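D-alanyl-lipoteichoic acid synthetase (Streptococcus pneumoniae, PDB 3BMA) probably takes part in the D-alanylation of lipoteichoic acid during cell wall biogenesis. Local coordinates at residues 143-148 with 278-283; 284-289 with 377-382; 320-325 with 331-336; 326-331 with 381-386. The protein carries 1 engineered substitution. All coordinates share one frame; numbering follows the deposited sequence.

Contact 1. Residues 143-148 with 278-283; sequences SQYAAT and LQLVLT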
loop_
_atom_site.group_PDB
_atom_site.type_symbol
_atom_site.label_atom_id
_atom_site.label_comp_id
_atom_site.label_asym_id
_atom_site.label_seq_id
_atom_site.Cartn_x
_atom_site.Cartn_y
_atom_site.Cartn_z
ATOM N N SER C 143 -19.615 17.529 2.362
ATOM C CA SER C 143 -18.386 16.912 2.866
ATOM C C SER C 143 -17.491 17.926 3.570
ATOM O O SER C 143 -16.868 17.609 4.577
ATOM C CB SER C 143 -17.613 16.227 1.734
ATOM O OG SER C 143 -16.707 17.117 1.098
ATOM N N GLN C 144 -17.436 19.141 3.026
ATOM C CA GLN C 144 -16.628 20.220 3.587
ATOM C C GLN C 144 -17.187 20.711 4.923
ATOM O O GLN C 144 -16.426 20.985 5.854
ATOM C CB GLN C 144 -16.518 21.377 2.585
ATOM C CG GLN C 144 -15.526 22.483 2.968
ATOM C CD GLN C 144 -16.166 23.630 3.733
ATOM O OE1 GLN C 144 -17.206 24.159 3.335
ATOM N NE2 GLN C 144 -15.540 24.026 4.836
ATOM N N TYR C 145 -18.512 20.816 5.011
ATOM C CA TYR C 145 -19.161 21.280 6.231
ATOM C C TYR C 145 -19.060 20.250 7.363
ATOM O O TYR C 145 -18.777 20.610 8.509
ATOM C CB TYR C 145 -20.630 21.691 5.982
ATOM C CG TYR C 145 -21.343 22.051 7.266
ATOM C CD1 TYR C 145 -21.116 23.276 7.890
ATOM C CD2 TYR C 145 -22.204 21.144 7.884
ATOM C CE1 TYR C 145 -21.744 23.593 9.084
ATOM C CE2 TYR C 145 -22.834 21.451 9.074
ATOM C CZ TYR C 145 -22.598 22.671 9.669
ATOM O OH TYR C 145 -23.218 22.968 10.861
ATOM N N ALA C 146 -19.296 18.982 7.038
ATOM C CA ALA C 146 -19.304 17.908 8.037
ATOM C C ALA C 146 -17.915 17.626 8.603
ATOM O O ALA C 146 -17.785 17.229 9.763
ATOM C CB ALA C 146 -19.911 16.638 7.454
ATOM N N ALA C 147 -16.888 17.831 7.775
ATOM C CA ALA C 147 -15.497 17.716 8.208
ATOM C C ALA C 147 -15.157 18.815 9.194
ATOM O O ALA C 147 -14.457 18.574 10.179
ATOM C CB ALA C 147 -14.561 17.779 7.015
ATOM N N THR C 148 -15.654 20.020 8.908
ATOM C CA THR C 148 -15.470 21.195 9.758
ATOM C C THR C 148 -16.095 20.960 11.130
ATOM O O THR C 148 -15.473 21.243 12.152
ATOM C CB THR C 148 -16.086 22.454 9.103
ATOM O OG1 THR C 148 -15.566 22.601 7.776
ATOM C CG2 THR C 148 -15.778 23.712 9.905
ATOM N N LEU C 278 -28.869 20.213 9.946
ATOM C CA LEU C 278 -30.081 19.672 9.310
ATOM C C LEU C 278 -29.915 19.570 7.797
ATOM O O LEU C 278 -30.376 18.613 7.184
ATOM C CB LEU C 278 -31.314 20.518 9.663
ATOM C CG LEU C 278 -32.669 20.221 8.999
ATOM C CD1 LEU C 278 -33.246 18.881 9.458
ATOM C CD2 LEU C 278 -33.647 21.353 9.265
ATOM N N GLN C 279 -29.219 20.544 7.215
ATOM C CA GLN C 279 -28.919 20.550 5.788
ATOM C C GLN C 279 -28.054 19.366 5.321
ATOM O O GLN C 279 -28.105 18.990 4.154
ATOM C CB GLN C 279 -28.291 21.894 5.394
ATOM C CG GLN C 279 -28.255 22.188 3.892
ATOM C CD GLN C 279 -29.611 22.074 3.209
ATOM O OE1 GLN C 279 -30.657 22.341 3.806
ATOM N NE2 GLN C 279 -29.593 21.681 1.941
ATOM N N LEU C 280 -27.273 18.781 6.227
ATOM C CA LEU C 280 -26.513 17.566 5.924
ATOM C C LEU C 280 -27.441 16.385 5.700
ATOM O O LEU C 280 -27.296 15.650 4.725
ATOM C CB LEU C 280 -25.533 17.239 7.050
ATOM C CG LEU C 280 -24.311 18.147 7.175
ATOM C CD1 LEU C 280 -23.578 17.842 8.449
ATOM C CD2 LEU C 280 -23.394 17.959 5.986
ATOM N N VAL C 281 -28.384 16.216 6.621
ATOM C CA VAL C 281 -29.396 15.170 6.551
ATOM C C VAL C 281 -30.236 15.282 5.267
ATOM O O VAL C 281 -30.367 14.305 4.527
ATOM C CB VAL C 281 -30.282 15.202 7.824
ATOM C CG1 VAL C 281 -31.587 14.443 7.633
ATOM C CG2 VAL C 281 -29.513 14.654 9.018
ATOM N N LEU C 282 -30.762 16.480 4.995
ATOM C CA LEU C 282 -31.623 16.732 3.833
ATOM C C LEU C 282 -30.919 16.448 2.514
ATOM O O LEU C 282 -31.534 15.910 1.591
ATOM C CB LEU C 282 -32.161 18.170 3.844
ATOM C CG LEU C 282 -32.977 18.606 5.070
ATOM C CD1 LEU C 282 -33.417 20.052 4.953
ATOM C CD2 LEU C 282 -34.175 17.696 5.309
ATOM N N THR C 283 -29.633 16.803 2.447
ATOM C CA THR C 283 -28.776 16.498 1.295
ATOM C C THR C 283 -28.637 14.994 1.092
ATOM O O THR C 283 -28.725 14.508 -0.039
ATOM C CB THR C 283 -27.373 17.131 1.445
ATOM O OG1 THR C 283 -27.512 18.530 1.715
ATOM C CG2 THR C 283 -26.553 16.955 0.179
#

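Contact 2. Residues 284-289 with 377-382; sequences QFSKSK and YHLNER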
loop_
_atom_site.group_PDB
_atom_site.type_symbol
_atom_site.label_atom_id
_atom_site.label_comp_id
_atom_site.label_asym_id
_atom_site.label_seq_id
_atom_site.Cartn_x
_atom_site.Cartn_y
_atom_site.Cartn_z
ATOM N N GLN C 284 -28.441 14.263 2.190
ATOM C CA GLN C 284 -28.357 12.806 2.137
ATOM C C GLN C 284 -29.681 12.186 1.689
ATOM O O GLN C 284 -29.690 11.226 0.916
ATOM C CB GLN C 284 -27.914 12.223 3.483
ATOM C CG GLN C 284 -27.388 10.793 3.378
ATOM C CD GLN C 284 -26.310 10.651 2.313
ATOM O OE1 GLN C 284 -25.244 11.264 2.402
ATOM N NE2 GLN C 284 -26.585 9.842 1.298
ATOM N N PHE C 285 -30.787 12.761 2.160
ATOM C CA PHE C 285 -32.130 12.349 1.748
ATOM C C PHE C 285 -32.369 12.554 0.249
ATOM O O PHE C 285 -33.043 11.750 -0.393
ATOM C CB PHE C 285 -33.199 13.098 2.555
ATOM C CG PHE C 285 -33.387 12.587 3.966
ATOM C CD1 PHE C 285 -32.715 11.449 4.426
ATOM C CD2 PHE C 285 -34.277 13.226 4.827
ATOM C CE1 PHE C 285 -32.916 10.975 5.720
ATOM C CE2 PHE C 285 -34.484 12.756 6.124
ATOM C CZ PHE C 285 -33.799 11.635 6.573
ATOM N N SER C 286 -31.803 13.627 -0.296
ATOM C CA SER C 286 -31.908 13.931 -1.718
ATOM C C SER C 286 -31.057 12.997 -2.575
ATOM O O SER C 286 -31.512 12.523 -3.619
ATOM C CB SER C 286 -31.529 15.393 -1.975
ATOM O OG SER C 286 -31.555 15.709 -3.357
ATOM N N LYS C 287 -29.824 12.747 -2.131
ATOM C CA LYS C 287 -28.888 11.866 -2.832
ATOM C C LYS C 287 -29.364 10.417 -2.839
ATOM O O LYS C 287 -29.214 9.718 -3.841
ATOM C CB LYS C 287 -27.506 11.927 -2.182
ATOM C CG LYS C 287 -26.716 13.199 -2.436
ATOM C CD LYS C 287 -25.501 13.226 -1.526
ATOM C CE LYS C 287 -24.575 14.372 -1.860
ATOM N NZ LYS C 287 -23.311 14.285 -1.081
ATOM N N SER C 288 -29.939 9.981 -1.718
ATOM C CA SER C 288 -30.389 8.596 -1.551
ATOM C C SER C 288 -31.825 8.383 -2.018
ATOM O O SER C 288 -32.308 7.251 -2.031
ATOM C CB SER C 288 -30.256 8.157 -0.089
ATOM O OG SER C 288 -28.993 8.500 0.448
ATOM N N LYS C 289 -32.486 9.478 -2.402
ATOM C CA LYS C 289 -33.893 9.491 -2.828
ATOM C C LYS C 289 -34.838 8.926 -1.767
ATOM O O LYS C 289 -35.737 8.143 -2.091
ATOM C CB LYS C 289 -34.105 8.754 -4.169
ATOM C CG LYS C 289 -33.233 9.221 -5.323
ATOM C CD LYS C 289 -33.680 8.572 -6.622
ATOM C CE LYS C 289 -32.633 8.730 -7.711
ATOM N NZ LYS C 289 -31.423 7.889 -7.453
ATOM N N TYR C 377 -36.084 16.808 -5.373
ATOM C CA TYR C 377 -35.750 17.889 -4.453
ATOM C C TYR C 377 -34.855 18.922 -5.131
ATOM O O TYR C 377 -34.059 18.584 -6.007
ATOM C CB TYR C 377 -35.072 17.350 -3.190
ATOM C CG TYR C 377 -35.830 16.250 -2.469
ATOM C CD1 TYR C 377 -37.048 16.503 -1.840
ATOM C CD2 TYR C 377 -35.313 14.960 -2.402
ATOM C CE1 TYR C 377 -37.739 15.482 -1.171
ATOM C CE2 TYR C 377 -35.988 13.940 -1.734
ATOM C CZ TYR C 377 -37.195 14.209 -1.121
ATOM O OH TYR C 377 -37.860 13.197 -0.469
ATOM N N HIS C 378 -34.995 20.178 -4.721
ATOM C CA HIS C 378 -34.175 21.261 -5.250
ATOM C C HIS C 378 -33.380 21.905 -4.115
ATOM O O HIS C 378 -33.853 22.830 -3.447
ATOM C CB HIS C 378 -35.048 22.286 -5.988
ATOM C CG HIS C 378 -35.740 21.730 -7.196
ATOM N ND1 HIS C 378 -36.894 20.979 -7.113
ATOM C CD2 HIS C 378 -35.436 21.809 -8.513
ATOM C CE1 HIS C 378 -37.271 20.620 -8.328
ATOM N NE2 HIS C 378 -36.404 21.113 -9.195
ATOM N N LEU C 379 -32.166 21.397 -3.906
ATOM C CA LEU C 379 -31.352 21.755 -2.745
ATOM C C LEU C 379 -30.767 23.162 -2.803
ATOM O O LEU C 379 -30.255 23.595 -3.838
ATOM C CB LEU C 379 -30.224 20.737 -2.534
ATOM C CG LEU C 379 -30.573 19.309 -2.099
ATOM C CD1 LEU C 379 -29.314 18.455 -2.094
ATOM C CD2 LEU C 379 -31.249 19.269 -0.733
ATOM N N ASN C 380 -30.855 23.865 -1.678
ATOM C CA ASN C 380 -30.243 25.178 -1.530
ATOM C C ASN C 380 -29.048 25.079 -0.592
ATOM O O ASN C 380 -29.181 24.659 0.561
ATOM C CB ASN C 380 -31.264 26.204 -1.023
ATOM C CG ASN C 380 -30.755 27.642 -1.096
ATOM O OD1 ASN C 380 -31.220 28.506 -0.355
ATOM N ND2 ASN C 380 -29.811 27.906 -1.993
ATOM N N GLU C 381 -27.889 25.483 -1.105
ATOM C CA GLU C 381 -26.629 25.360 -0.383
ATOM C C GLU C 381 -26.403 26.518 0.595
ATOM O O GLU C 381 -25.479 26.483 1.408
ATOM C CB GLU C 381 -25.472 25.254 -1.379
ATOM C CG GLU C 381 -24.527 24.087 -1.121
ATOM C CD GLU C 381 -24.962 22.785 -1.796
ATOM O OE1 GLU C 381 -26.084 22.293 -1.533
ATOM O OE2 GLU C 381 -24.160 22.239 -2.584
ATOM N N ARG C 382 -27.258 27.537 0.516
ATOM C CA ARG C 382 -27.197 28.684 1.426
ATOM C C ARG C 382 -27.696 28.331 2.832
ATOM O O ARG C 382 -27.498 29.095 3.776
ATOM C CB ARG C 382 -27.971 29.877 0.857
ATOM C CG ARG C 382 -27.173 30.705 -0.139
ATOM C CD ARG C 382 -28.075 31.542 -1.032
ATOM N NE ARG C 382 -27.314 32.226 -2.079
ATOM C CZ ARG C 382 -27.851 32.869 -3.115
ATOM N NH1 ARG C 382 -29.169 32.927 -3.267
ATOM N NH2 ARG C 382 -27.063 33.455 -4.007
#

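Contact 3. Residues 320-325 with 331-336; sequences KIRYQL and TNIADF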
loop_
_atom_site.group_PDB
_atom_site.type_symbol
_atom_site.label_atom_id
_atom_site.label_comp_id
_atom_site.label_asym_id
_atom_site.label_seq_id
_atom_site.Cartn_x
_atom_site.Cartn_y
_atom_site.Cartn_z
ATOM N N LYS C 320 -39.256 28.742 10.395
ATOM C CA LYS C 320 -37.894 28.729 9.859
ATOM C C LYS C 320 -37.475 27.319 9.436
ATOM O O LYS C 320 -36.784 27.145 8.420
ATOM C CB LYS C 320 -36.902 29.302 10.876
ATOM C CG LYS C 320 -35.587 29.729 10.256
ATOM C CD LYS C 320 -34.594 30.248 11.268
ATOM C CE LYS C 320 -33.192 30.167 10.686
ATOM N NZ LYS C 320 -32.176 30.889 11.489
ATOM N N ILE C 321 -37.912 26.330 10.221
ATOM C CA ILE C 321 -37.685 24.913 9.938
ATOM C C ILE C 321 -38.448 24.482 8.683
ATOM O O ILE C 321 -37.852 23.940 7.748
ATOM C CB ILE C 321 -38.052 24.016 11.169
ATOM C CG1 ILE C 321 -36.981 24.154 12.256
ATOM C CG2 ILE C 321 -38.183 22.540 10.774
ATOM C CD1 ILE C 321 -37.416 23.716 13.644
ATOM N N ARG C 322 -39.754 24.762 8.668
ATOM C CA ARG C 322 -40.639 24.415 7.558
ATOM C C ARG C 322 -40.192 25.018 6.231
ATOM O O ARG C 322 -40.322 24.378 5.195
ATOM C CB ARG C 322 -42.078 24.828 7.863
ATOM C CG ARG C 322 -42.818 23.924 8.858
ATOM C CD ARG C 322 -44.298 24.285 8.902
ATOM N NE ARG C 322 -44.981 23.887 7.672
ATOM C CZ ARG C 322 -45.998 23.031 7.611
ATOM N NH1 ARG C 322 -46.491 22.489 8.713
ATOM N NH2 ARG C 322 -46.538 22.728 6.441
ATOM N N TYR C 323 -39.651 26.235 6.265
ATOM C CA TYR C 323 -39.138 26.871 5.054
ATOM C C TYR C 323 -37.949 26.118 4.462
ATOM O O TYR C 323 -37.887 25.922 3.253
ATOM C CB TYR C 323 -38.775 28.337 5.288
ATOM C CG TYR C 323 -38.251 29.018 4.040
ATOM C CD1 TYR C 323 -39.115 29.368 2.998
ATOM C CD2 TYR C 323 -36.890 29.298 3.891
ATOM C CE1 TYR C 323 -38.640 29.980 1.846
ATOM C CE2 TYR C 323 -36.404 29.912 2.740
ATOM C CZ TYR C 323 -37.285 30.252 1.725
ATOM O OH TYR C 323 -36.810 30.857 0.587
ATOM N N GLN C 324 -37.022 25.696 5.321
ATOM C CA GLN C 324 -35.850 24.923 4.902
ATOM C C GLN C 324 -36.255 23.605 4.243
ATOM O O GLN C 324 -35.678 23.204 3.231
ATOM C CB GLN C 324 -34.926 24.660 6.093
ATOM C CG GLN C 324 -33.544 24.137 5.698
ATOM C CD GLN C 324 -32.565 24.081 6.858
ATOM O OE1 GLN C 324 -32.896 24.427 7.996
ATOM N NE2 GLN C 324 -31.346 23.644 6.570
ATOM N N LEU C 325 -37.260 22.950 4.817
ATOM C CA LEU C 325 -37.793 21.712 4.266
ATOM C C LEU C 325 -38.545 21.957 2.958
ATOM O O LEU C 325 -38.166 21.423 1.914
ATOM C CB LEU C 325 -38.712 21.019 5.278
ATOM C CG LEU C 325 -38.211 20.722 6.694
ATOM C CD1 LEU C 325 -39.301 20.032 7.505
ATOM C CD2 LEU C 325 -36.948 19.876 6.672
ATOM N N THR C 331 -42.170 18.121 1.793
ATOM C CA THR C 331 -43.501 18.638 2.139
ATOM C C THR C 331 -44.325 17.697 3.014
ATOM O O THR C 331 -45.452 18.027 3.389
ATOM C CB THR C 331 -44.322 19.045 0.880
ATOM O OG1 THR C 331 -44.477 17.913 0.014
ATOM C CG2 THR C 331 -43.644 20.194 0.117
ATOM N N ASN C 332 -43.769 16.530 3.329
ATOM C CA ASN C 332 -44.407 15.609 4.264
ATOM C C ASN C 332 -44.051 16.000 5.698
ATOM O O ASN C 332 -43.115 15.464 6.282
ATOM C CB ASN C 332 -43.986 14.157 3.993
ATOM C CG ASN C 332 -44.256 13.711 2.565
ATOM O OD1 ASN C 332 -45.296 14.021 1.984
ATOM N ND2 ASN C 332 -43.318 12.955 2.001
ATOM N N ILE C 333 -44.793 16.953 6.252
ATOM C CA ILE C 333 -44.507 17.476 7.587
ATOM C C ILE C 333 -45.706 17.295 8.503
ATOM O O ILE C 333 -46.756 17.910 8.293
ATOM C CB ILE C 333 -44.144 18.984 7.552
ATOM C CG1 ILE C 333 -43.023 19.264 6.551
ATOM C CG2 ILE C 333 -43.767 19.471 8.944
ATOM C CD1 ILE C 333 -42.842 20.725 6.237
ATOM N N ALA C 334 -45.543 16.447 9.516
ATOM C CA ALA C 334 -46.540 16.289 10.568
ATOM C C ALA C 334 -46.243 17.266 11.710
ATOM O O ALA C 334 -45.523 16.949 12.658
ATOM C CB ALA C 334 -46.576 14.852 11.065
ATOM N N ASP C 335 -46.809 18.464 11.589
ATOM C CA ASP C 335 -46.578 19.568 12.513
ATOM C C ASP C 335 -47.544 19.495 13.697
ATOM O O ASP C 335 -48.759 19.593 13.527
ATOM C CB ASP C 335 -46.752 20.886 11.753
ATOM C CG ASP C 335 -46.227 22.093 12.510
ATOM O OD1 ASP C 335 -45.983 23.127 11.851
ATOM O OD2 ASP C 335 -46.056 22.025 13.744
ATOM N N PHE C 336 -46.990 19.333 14.893
ATOM C CA PHE C 336 -47.782 19.243 16.118
ATOM C C PHE C 336 -47.442 20.353 17.100
ATOM O O PHE C 336 -47.899 20.322 18.236
ATOM C CB PHE C 336 -47.576 17.890 16.807
ATOM C CG PHE C 336 -47.918 16.708 15.950
ATOM C CD1 PHE C 336 -49.242 16.422 15.627
ATOM C CD2 PHE C 336 -46.915 15.870 15.476
ATOM C CE1 PHE C 336 -49.559 15.322 14.833
ATOM C CE2 PHE C 336 -47.223 14.767 14.684
ATOM C CZ PHE C 336 -48.548 14.494 14.361
#

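Contact 4. Residues 326-331 with 381-386; sequences ESQGFT and ERFFSK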
loop_
_atom_site.group_PDB
_atom_site.type_symbol
_atom_site.label_atom_id
_atom_site.label_comp_id
_atom_site.label_asym_id
_atom_site.label_seq_id
_atom_site.Cartn_x
_atom_site.Cartn_y
_atom_site.Cartn_z
ATOM N N GLU C 326 -39.584 22.791 3.022
ATOM C CA GLU C 326 -40.529 22.969 1.913
ATOM C C GLU C 326 -39.984 23.692 0.687
ATOM O O GLU C 326 -40.390 23.377 -0.432
ATOM C CB GLU C 326 -41.822 23.630 2.395
ATOM C CG GLU C 326 -42.730 22.670 3.134
ATOM C CD GLU C 326 -43.923 23.341 3.780
ATOM O OE1 GLU C 326 -43.732 24.289 4.573
ATOM O OE2 GLU C 326 -45.059 22.902 3.505
ATOM N N SER C 327 -39.061 24.634 0.882
ATOM C CA SER C 327 -38.456 25.345 -0.252
ATOM C C SER C 327 -37.504 24.456 -1.045
ATOM O O SER C 327 -37.059 24.820 -2.133
ATOM C CB SER C 327 -37.742 26.626 0.192
ATOM O OG SER C 327 -36.546 26.338 0.892
ATOM N N GLN C 328 -37.203 23.287 -0.488
ATOM C CA GLN C 328 -36.315 22.324 -1.117
ATOM C C GLN C 328 -37.075 21.094 -1.608
ATOM O O GLN C 328 -36.507 20.241 -2.282
ATOM C CB GLN C 328 -35.213 21.918 -0.142
ATOM C CG GLN C 328 -34.212 23.018 0.143
ATOM C CD GLN C 328 -33.063 22.547 1.007
ATOM O OE1 GLN C 328 -31.942 22.387 0.527
ATOM N NE2 GLN C 328 -33.336 22.317 2.289
ATOM N N GLY C 329 -38.356 21.007 -1.259
ATOM C CA GLY C 329 -39.230 19.964 -1.778
ATOM C C GLY C 329 -39.680 18.934 -0.761
ATOM O O GLY C 329 -40.272 17.924 -1.131
ATOM N N PHE C 330 -39.393 19.184 0.516
ATOM C CA PHE C 330 -39.757 18.262 1.590
ATOM C C PHE C 330 -41.068 18.753 2.184
ATOM O O PHE C 330 -41.079 19.700 2.974
ATOM C CB PHE C 330 -38.670 18.209 2.678
ATOM C CG PHE C 330 -37.355 17.632 2.215
ATOM C CD1 PHE C 330 -37.117 16.262 2.293
ATOM C CD2 PHE C 330 -36.348 18.461 1.725
ATOM C CE1 PHE C 330 -35.902 15.719 1.868
ATOM C CE2 PHE C 330 -35.131 17.928 1.299
ATOM C CZ PHE C 330 -34.908 16.557 1.373
ATOM N N THR C 331 -42.170 18.121 1.793
ATOM C CA THR C 331 -43.501 18.638 2.139
ATOM C C THR C 331 -44.325 17.697 3.014
ATOM O O THR C 331 -45.452 18.027 3.389
ATOM C CB THR C 331 -44.322 19.045 0.880
ATOM O OG1 THR C 331 -44.477 17.913 0.014
ATOM C CG2 THR C 331 -43.644 20.194 0.117
ATOM N N GLU C 381 -27.889 25.483 -1.105
ATOM C CA GLU C 381 -26.629 25.360 -0.383
ATOM C C GLU C 381 -26.403 26.518 0.595
ATOM O O GLU C 381 -25.479 26.483 1.408
ATOM C CB GLU C 381 -25.472 25.254 -1.379
ATOM C CG GLU C 381 -24.527 24.087 -1.121
ATOM C CD GLU C 381 -24.962 22.785 -1.796
ATOM O OE1 GLU C 381 -26.084 22.293 -1.533
ATOM O OE2 GLU C 381 -24.160 22.239 -2.584
ATOM N N ARG C 382 -27.258 27.537 0.516
ATOM C CA ARG C 382 -27.197 28.684 1.426
ATOM C C ARG C 382 -27.696 28.331 2.832
ATOM O O ARG C 382 -27.498 29.095 3.776
ATOM C CB ARG C 382 -27.971 29.877 0.857
ATOM C CG ARG C 382 -27.173 30.705 -0.139
ATOM C CD ARG C 382 -28.075 31.542 -1.032
ATOM N NE ARG C 382 -27.314 32.226 -2.079
ATOM C CZ ARG C 382 -27.851 32.869 -3.115
ATOM N NH1 ARG C 382 -29.169 32.927 -3.267
ATOM N NH2 ARG C 382 -27.063 33.455 -4.007
ATOM N N PHE C 383 -28.324 27.164 2.965
ATOM C CA PHE C 383 -28.737 26.643 4.264
ATOM C C PHE C 383 -27.560 26.082 5.071
ATOM O O PHE C 383 -27.696 25.825 6.268
ATOM C CB PHE C 383 -29.829 25.581 4.107
ATOM C CG PHE C 383 -31.144 26.116 3.602
ATOM C CD1 PHE C 383 -31.864 25.421 2.639
ATOM C CD2 PHE C 383 -31.667 27.306 4.090
ATOM C CE1 PHE C 383 -33.083 25.906 2.175
ATOM C CE2 PHE C 383 -32.883 27.797 3.632
ATOM C CZ PHE C 383 -33.590 27.096 2.673
ATOM N N PHE C 384 -26.419 25.885 4.408
ATOM C CA PHE C 384 -25.162 25.532 5.076
ATOM C C PHE C 384 -24.473 26.744 5.703
ATOM O O PHE C 384 -23.625 26.589 6.587
ATOM C CB PHE C 384 -24.184 24.872 4.093
ATOM C CG PHE C 384 -24.451 23.415 3.840
ATOM C CD1 PHE C 384 -24.722 22.960 2.553
ATOM C CD2 PHE C 384 -24.413 22.495 4.881
ATOM C CE1 PHE C 384 -24.960 21.612 2.309
ATOM C CE2 PHE C 384 -24.661 21.148 4.649
ATOM C CZ PHE C 384 -24.930 20.704 3.361
ATOM N N SER C 385 -24.833 27.940 5.238
ATOM C CA SER C 385 -24.152 29.178 5.627
ATOM C C SER C 385 -24.502 29.667 7.032
ATOM O O SER C 385 -25.528 29.293 7.600
ATOM C CB SER C 385 -24.438 30.291 4.614
ATOM O OG SER C 385 -25.724 30.850 4.826
ATOM N N LYS C 386 -23.627 30.514 7.569
ATOM C CA LYS C 386 -23.820 31.163 8.863
ATOM C C LYS C 386 -24.946 32.199 8.784
ATOM O O LYS C 386 -25.596 32.493 9.792
ATOM C CB LYS C 386 -22.507 31.816 9.315
ATOM C CG LYS C 386 -22.372 32.062 10.823
ATOM C CD LYS C 386 -22.703 33.504 11.222
ATOM C CE LYS C 386 -21.638 34.494 10.756
ATOM N NZ LYS C 386 -22.043 35.909 11.002
#

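Contact 1. Residues 143-148 with 278-283
Gln-279 O, next in sequence to the Leu-280 that meets Tyr-145 and Ala-146 across the contact, is gripped twice by Thr-283: OG1 donates at 2.6 Å and the backbone N at 3.2 Å. The hydroxyl approaches almost in line with the carbonyl bond, at a C=O...OG1 angle of 163°. On the other helix Gln-144 O is held likewise by Thr-148 N and by Thr-148 OG1, the latter at 2.7 Å. Both threonines thus turn their hydroxyls back on their own helix, and the meeting between the helices is apolar. Leu-280 drives its branched end against the Tyr-145 ring, where Leu-280 CD1 lies near the ring plane at the edge, 3.6 Å from Tyr-145 CD2. Both its methyls face Ala-146, CD1 and CD2 of Leu-280 each 4.0 Å from Ala-146 CB. With CG opposite the backbone N (chi1 175°), Tyr-145 presents its CD2-CE2 side to the leucine, while its OH is hydrogen-bonded to Asp-277. Helix 83-90 closes over this joint through Tyr-87, which touches Ala-146 and Leu-280. Helix 160-167 packs on Ala-147, and Leu-278 and Leu-282 carry helix 274-287 onto helix 311-326.

Contact 2. Residues 284-289 with 377-382
Tyr-377 leads the second segment and lays its ring obliquely against the last turns of the helix: CD2 is 3.6 Å from Ser-286 CA, and Tyr-377 CE2 is 3.9 Å from Phe-285 O. The phenol OH is hydrogen-bonded to Val-290 O, in the chain that follows the helix, and the ring also stacks with Phe-330, which should fix its tilt. His-378 turns away and keeps a backbone bond with Gln-328. Leu-379 comes back to the helix, bringing its CD1 to 3.8 Å from Ser-286 CB and equally close to OG of that serine. Ser-286 therefore meets the tyrosine through CA and CB and the leucine through CB; its OG, trans to the backbone N (chi1 177°), lies 3.9 Å from Tyr-377 CB. Behind it, the helix end is tied by Ser-288, whose OG donates to Gln-284 O at 2.9 Å and accepts from Gln-284 NE2, also at 2.9 Å, in the amide plane. Lys-289 then leaves the helix with positive phi. The extended loop that follows helix 355-369 thus runs beside the C-terminal part of helix 274-287, just ahead of strand 291-296, whose Pro-292 touches both Phe-285 and Tyr-377.

Contact 3. Residues 320-325 with 331-336
One salt bridge joins the helix to the strand: Arg-322 NH1 donates to Asp-335 OD1 at 3.2 Å, with an N-H...O angle of 159°. The acceptor lies in the guanidinium plane and uses its anti lone pair; the two planar groups are turned 31° apart. A bend at CG-CD (chi3 71°) folds the arginine so that NH1 faces the strand. Both charged groups have further partners: Arg-322 NH2 is paired with Glu-326, and Asp-335 OD2 is bonded to Ser-337 OG. The apolar part of the contact is Ile-333, whose CD1 sits over one guanidinium face, 3.9 Å above its plane and toward the rim, and also meets Leu-325 CD1 at 3.8 Å. Helix and strand run antiparallel, as expected where a helix leads into the next strand of a parallel sheet. Held between two carboxylates with an aliphatic side chain over one face, the arginine is likely to keep its positive charge and a defined orientation.

Contact 4. Residues 326-331 with 381-386
The Phe-383 ring receives Ser-327 OG and Gln-328 CG at its edge, both near its plane: OG lies 3.5 Å from CZ of Phe-383, and Gln-328 CG 3.7 Å from CE1 of the same ring. The amide of Gln-328 comes in obliquely, its NE2 3.5 Å from Phe-383 CD1, with amide and ring planes 64° apart. Glutamine and phenylalanine side chains run past each other in opposite senses, and Trp-388 adds an edge-to-face partner to the ring. The polar atoms beside the ring are engaged by other groups. Ser-327 OG, turned back between its own N and carbonyl carbon (chi1 72°), bonds to Tyr-323 O; Gln-328 NE2 is bonded to Gln-324 O, and Gln-328 OE1 accepts from Gln-279 NE2 and Asn-380 N. These bonds occupy both polar atoms of the amide, which should limit its rotation beside the ring. In the other segment, Ser-385 OG donates to Arg-382 O at 2.7 Å and is bonded to Trp-388 N. The contact therefore joins two helix ends: a Schellman motif, where Gly-329 with positive phi closes helix 311-326, and an N-cap, where Ser-385 opens helix 386-389.

Overall arrangement
From the N terminus, contact 1 closes first, bringing helix 141-153 to helix 274-287 across 129 intervening residues that hold no strand. Further along that second helix, contact 2 opens a new loop, closed only at 377-382. Contact 3, a short helix-to-strand return, nests inside this loop. Contact 4 starts between the segments of contact 3 and ends beyond them, so the two cross; they also share Thr-331. It closes on the stretch where contact 2 ends, sharing Glu-381 and Arg-382. Gln-328 of contact 4 links to Gln-279 of contact 1 and to Asn-380 of contact 2. Together they bind the segment after helix 355-369 to helices 274-287 and 311-326, beside the edge strand 333-335 of the parallel sheet.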